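Local coordinates for bottromycin amidohydrolase (Streptomyces purpureus, PDB 6I5S), which is a thiazoline-specific amidohydrolase that acts as the gatekeeper of bottromycin biosynthesis, probably hydrolysing its substrate with the help of two zinc ions, at residues 363-366 against 367-371; 377-380 against 381-385. All blocks are in the same frame, centred on the assembly; numbering follows the deposited sequence.

Interaction 1: residues 363-366 against 367-371; sequences EIAE and LTRAG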
loop_
_atom_site.group_PDB
_atom_site.type_symbol
_atom_site.label_atom_id
_atom_site.label_comp_id
_atom_site.label_asym_id
_atom_site.label_seq_id
_atom_site.Cartn_x
_atom_site.Cartn_y
_atom_site.Cartn_z
ATOM N N GLU A 363 -5.354 -1.959 7.541
ATOM C CA GLU A 363 -6.303 -1.422 6.580
ATOM C C GLU A 363 -7.284 -2.499 6.146
ATOM O O GLU A 363 -8.474 -2.216 6.006
ATOM C CB GLU A 363 -5.574 -0.849 5.370
ATOM C CG GLU A 363 -6.528 -0.223 4.294
ATOM C CD GLU A 363 -7.254 0.970 4.754
ATOM O OE1 GLU A 363 -7.030 1.365 5.923
ATOM O OE2 GLU A 363 -8.101 1.538 3.945
ATOM N N ILE A 364 -6.826 -3.756 5.990
ATOM C CA ILE A 364 -7.782 -4.857 5.806
ATOM C C ILE A 364 -8.765 -4.901 6.969
ATOM O O ILE A 364 -9.977 -5.062 6.771
ATOM C CB ILE A 364 -7.053 -6.201 5.640
ATOM C CG1 ILE A 364 -6.392 -6.209 4.228
ATOM C CG2 ILE A 364 -8.007 -7.395 5.795
ATOM C CD1 ILE A 364 -5.466 -7.361 4.030
ATOM N N ALA A 365 -8.270 -4.713 8.187
ATOM C CA ALA A 365 -9.169 -4.730 9.352
ATOM C C ALA A 365 -10.177 -3.570 9.311
ATOM O O ALA A 365 -11.351 -3.757 9.618
ATOM C CB ALA A 365 -8.334 -4.690 10.636
ATOM N N GLU A 366 -9.739 -2.365 8.936
ATOM C CA GLU A 366 -10.678 -1.253 8.773
ATOM C C GLU A 366 -11.771 -1.576 7.763
ATOM O O GLU A 366 -12.956 -1.288 8.006
ATOM C CB GLU A 366 -9.973 0.029 8.315
ATOM C CG GLU A 366 -9.024 0.688 9.323
ATOM C CD GLU A 366 -9.686 1.526 10.372
ATOM O OE1 GLU A 366 -10.862 1.903 10.188
ATOM O OE2 GLU A 366 -9.022 1.837 11.403
ATOM N N LEU A 367 -11.393 -2.149 6.616
ATOM C CA LEU A 367 -12.364 -2.426 5.567
ATOM C C LEU A 367 -13.324 -3.544 5.974
ATOM O O LEU A 367 -14.526 -3.467 5.706
ATOM C CB LEU A 367 -11.618 -2.790 4.276
ATOM C CG LEU A 367 -10.874 -1.613 3.630
ATOM C CD1 LEU A 367 -9.882 -2.123 2.617
ATOM C CD2 LEU A 367 -11.910 -0.702 2.951
ATOM N N THR A 368 -12.825 -4.582 6.656
ATOM C CA THR A 368 -13.740 -5.639 7.079
ATOM C C THR A 368 -14.619 -5.201 8.258
ATOM O O THR A 368 -15.786 -5.617 8.342
ATOM C CB THR A 368 -12.961 -6.927 7.438
ATOM O OG1 THR A 368 -11.938 -6.662 8.413
ATOM C CG2 THR A 368 -12.309 -7.484 6.175
ATOM N N ARG A 369 -14.096 -4.346 9.158
ATOM C CA ARG A 369 -14.944 -3.776 10.211
ATOM C C ARG A 369 -16.117 -3.012 9.621
ATOM O O ARG A 369 -17.198 -2.998 10.197
ATOM C CB ARG A 369 -14.166 -2.830 11.136
ATOM C CG ARG A 369 -13.313 -3.514 12.163
ATOM C CD ARG A 369 -12.904 -2.586 13.312
ATOM N NE ARG A 369 -12.027 -1.462 12.985
ATOM C CZ ARG A 369 -10.712 -1.495 12.849
ATOM N NH1 ARG A 369 -10.017 -2.598 12.994
ATOM N NH2 ARG A 369 -10.101 -0.373 12.600
ATOM N N ALA A 370 -15.898 -2.329 8.491
ATOM C CA ALA A 370 -16.952 -1.602 7.788
ATOM C C ALA A 370 -17.942 -2.509 7.076
ATOM O O ALA A 370 -18.988 -2.018 6.623
ATOM C CB ALA A 370 -16.316 -0.630 6.790
ATOM N N GLY A 371 -17.677 -3.815 7.019
ATOM C CA GLY A 371 -18.609 -4.781 6.445
ATOM C C GLY A 371 -18.114 -5.472 5.179
ATOM O O GLY A 371 -18.835 -6.332 4.652
#
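Arg-369 NH2 meets Glu-366 OE2 at 2.7 Å, a salt bridge three residues apart along helix 358-369. The acceptor lies at the edge of the guanidinium, in its plane, yet the carboxylate plane is turned 74° from that of the arginine, so one oxygen rather than a matched pair carries the bond. The arginine reaches back over the preceding turn: its chain bends at chi3 (-65°), laying the guanidinium over the backbone, with Ala-365 O and Glu-366 CA beneath one face near the rim. Arg-369 NH1 also passes 3.6 Å from Ala-365 CB. Glu-366 is bent at chi2 (-80°), which swings its carboxylate toward the arginine, and OE2 has a second salt-bridge partner in Arg-277 of helix 273-280, so the two positive groups share one oxygen; this would probably keep the carboxylate ionised.

The frame beneath is the last turn of an alpha-helix ending in a Schellman motif, with Gly-371 at positive phi and its N bonded to Thr-368 O at 2.9 Å. Before that break, Arg-369 N donates to Ala-365 O at 2.8 Å, and the longer bond from Ala-370 N to Glu-366 O measures 3.2 Å. Thr-368 OG1 sits over the same turn, 3.0 Å from Ile-364 O and 3.2 Å from Ala-365 O, either of which could take its proton. On another flank Leu-367 lays CG 3.4 Å from Glu-363 O, while the Glu-363 carboxylate accepts from Val-274 N and Leu-273 N at the start of helix 273-280.

Interaction 2: residues 377-380 against 381-385; sequences VLKA and ATADA
Lys-379 O receives the backbone N-H groups of Thr-382 and Asp-384 where helix 374-381 gives way to helix 383-388, a helix-to-helix junction broken at Thr-382. The break is evident in the backbone: Thr-382, with a psi of -93°, leaves the first helix and occupies the N-cap position of the second, though its side chain makes no capping bond. The junction lies against strand 84-95, where the Thr-382 side chain touches Pro-88 and Phe-90 and the backbone of Ala-381 bonds to that of Val-91.

Among the backbone hydrogen bonds, Asp-384 N approaches Lys-379 O at 3.0 Å, with an almost straight N-H...O angle of 168°, whereas Thr-382 N, at 3.3 Å from Lys-379 O, stands well above the carbonyl plane on its other face. The bond from Asp-384 spans five residues and ties the new helix directly to the old one. Within the end of the first helix, Ala-381 N donates to Val-377 O at 2.9 Å.

The side-chain hydrogen bond is that of Thr-382 OG1, which turns back to donate to Leu-378 O at 2.7 Å. Its chi1 of 60° puts OG1 between the backbone N and carbonyl carbon, and leaves the methyl CG2 to meet Leu-378 CD1 in a looser nonpolar contact.

Electrostatic and aliphatic contacts involve Lys-379, whose extended chain passes obliquely across the Asp-384 carboxylate. Lys-379 NZ stays 4.2 Å from Asp-384 OD1, too far for an ion pair in contact; the same oxygen is paired instead with Arg-342. The nearer lysine atom is a methylene carbon: Lys-379 CE lies 3.3 Å from Asp-384 OD1.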
loop_
_atom_site.group_PDB
_atom_site.type_symbol
_atom_site.label_atom_id
_atom_site.label_comp_id
_atom_site.label_asym_id
_atom_site.label_seq_id
_atom_site.Cartn_x
_atom_site.Cartn_y
_atom_site.Cartn_z
ATOM N N VAL A 377 -12.193 -8.046 0.181
ATOM C CA VAL A 377 -10.976 -7.392 0.639
ATOM C C VAL A 377 -9.751 -8.067 0.018
ATOM O O VAL A 377 -8.760 -7.394 -0.340
ATOM C CB VAL A 377 -10.951 -7.360 2.179
ATOM C CG1 VAL A 377 -10.604 -8.720 2.750
ATOM C CG2 VAL A 377 -10.015 -6.296 2.660
ATOM N N LEU A 378 -9.829 -9.375 -0.228
ATOM C CA LEU A 378 -8.731 -10.032 -0.931
ATOM C C LEU A 378 -8.586 -9.505 -2.361
ATOM O O LEU A 378 -7.466 -9.270 -2.842
ATOM C CB LEU A 378 -8.928 -11.542 -0.957
ATOM C CG LEU A 378 -7.758 -12.338 -1.581
ATOM C CD1 LEU A 378 -6.427 -12.082 -0.865
ATOM C CD2 LEU A 378 -8.056 -13.820 -1.653
ATOM N N LYS A 379 -9.708 -9.317 -3.066
ATOM C CA LYS A 379 -9.672 -8.730 -4.401
ATOM C C LYS A 379 -9.054 -7.334 -4.383
ATOM O O LYS A 379 -8.251 -6.996 -5.245
ATOM C CB LYS A 379 -11.083 -8.690 -5.001
ATOM C CG LYS A 379 -11.135 -8.211 -6.413
ATOM C CD LYS A 379 -12.558 -8.238 -7.009
ATOM C CE LYS A 379 -12.493 -7.991 -8.532
ATOM N NZ LYS A 379 -13.828 -7.978 -9.177
ATOM N N ALA A 380 -9.439 -6.500 -3.422
ATOM C CA ALA A 380 -8.836 -5.179 -3.268
ATOM C C ALA A 380 -7.329 -5.235 -2.993
ATOM O O ALA A 380 -6.580 -4.367 -3.454
ATOM C CB ALA A 380 -9.508 -4.450 -2.116
ATOM N N ALA A 381 -6.870 -6.264 -2.273
ATOM C CA ALA A 381 -5.477 -6.394 -1.872
ATOM C C ALA A 381 -4.628 -6.891 -3.020
ATOM O O ALA A 381 -3.401 -6.728 -3.012
ATOM C CB ALA A 381 -5.374 -7.375 -0.670
ATOM N N THR A 382 -5.260 -7.479 -4.038
ATOM C CA THR A 382 -4.513 -8.176 -5.064
ATOM C C THR A 382 -4.983 -7.835 -6.475
ATOM O O THR A 382 -4.416 -6.930 -7.102
ATOM C CB THR A 382 -4.548 -9.713 -4.836
ATOM O OG1 THR A 382 -5.892 -10.239 -4.846
ATOM C CG2 THR A 382 -3.893 -10.085 -3.524
ATOM N N ALA A 383 -5.911 -8.623 -7.029
ATOM C CA ALA A 383 -6.324 -8.493 -8.430
ATOM C C ALA A 383 -6.659 -7.053 -8.850
ATOM O O ALA A 383 -6.281 -6.620 -9.930
ATOM C CB ALA A 383 -7.534 -9.394 -8.680
ATOM N N ASP A 384 -7.426 -6.313 -8.032
ATOM C CA ASP A 384 -7.803 -4.966 -8.473
ATOM C C ASP A 384 -6.629 -4.008 -8.379
ATOM O O ASP A 384 -6.562 -3.032 -9.136
ATOM C CB ASP A 384 -8.987 -4.468 -7.655
ATOM C CG ASP A 384 -10.328 -4.833 -8.290
ATOM O OD1 ASP A 384 -10.331 -5.584 -9.275
ATOM O OD2 ASP A 384 -11.375 -4.338 -7.831
ATOM N N ALA A 385 -5.687 -4.272 -7.479
ATOM C CA ALA A 385 -4.467 -3.451 -7.445
ATOM C C ALA A 385 -3.577 -3.728 -8.653
ATOM O O ALA A 385 -2.993 -2.813 -9.238
ATOM C CB ALA A 385 -3.697 -3.668 -6.154
#

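Interactions 1 and 2 follow in series along the chain, interaction 1 on helix 358-369 and interaction 2 from helix 374-381 into the next, with their centres about 13 Å apart. Val-377 joins them: Val-377 CG2 packs 3.9 Å from Ile-364 CG2 and 4.2 Å from Leu-367 CD1, while Val-377 CG1 lies 4.0 Å from Thr-368 CG2. This seam between helices 358-369 and 374-381 is nonpolar. Neither interaction supplies a zinc ligand. The side chain of Glu-363 is about 12 Å from a zinc ion, outside the ligand shell, and strand 84-95, against which interaction 2 lies, carries the zinc ligand His-94.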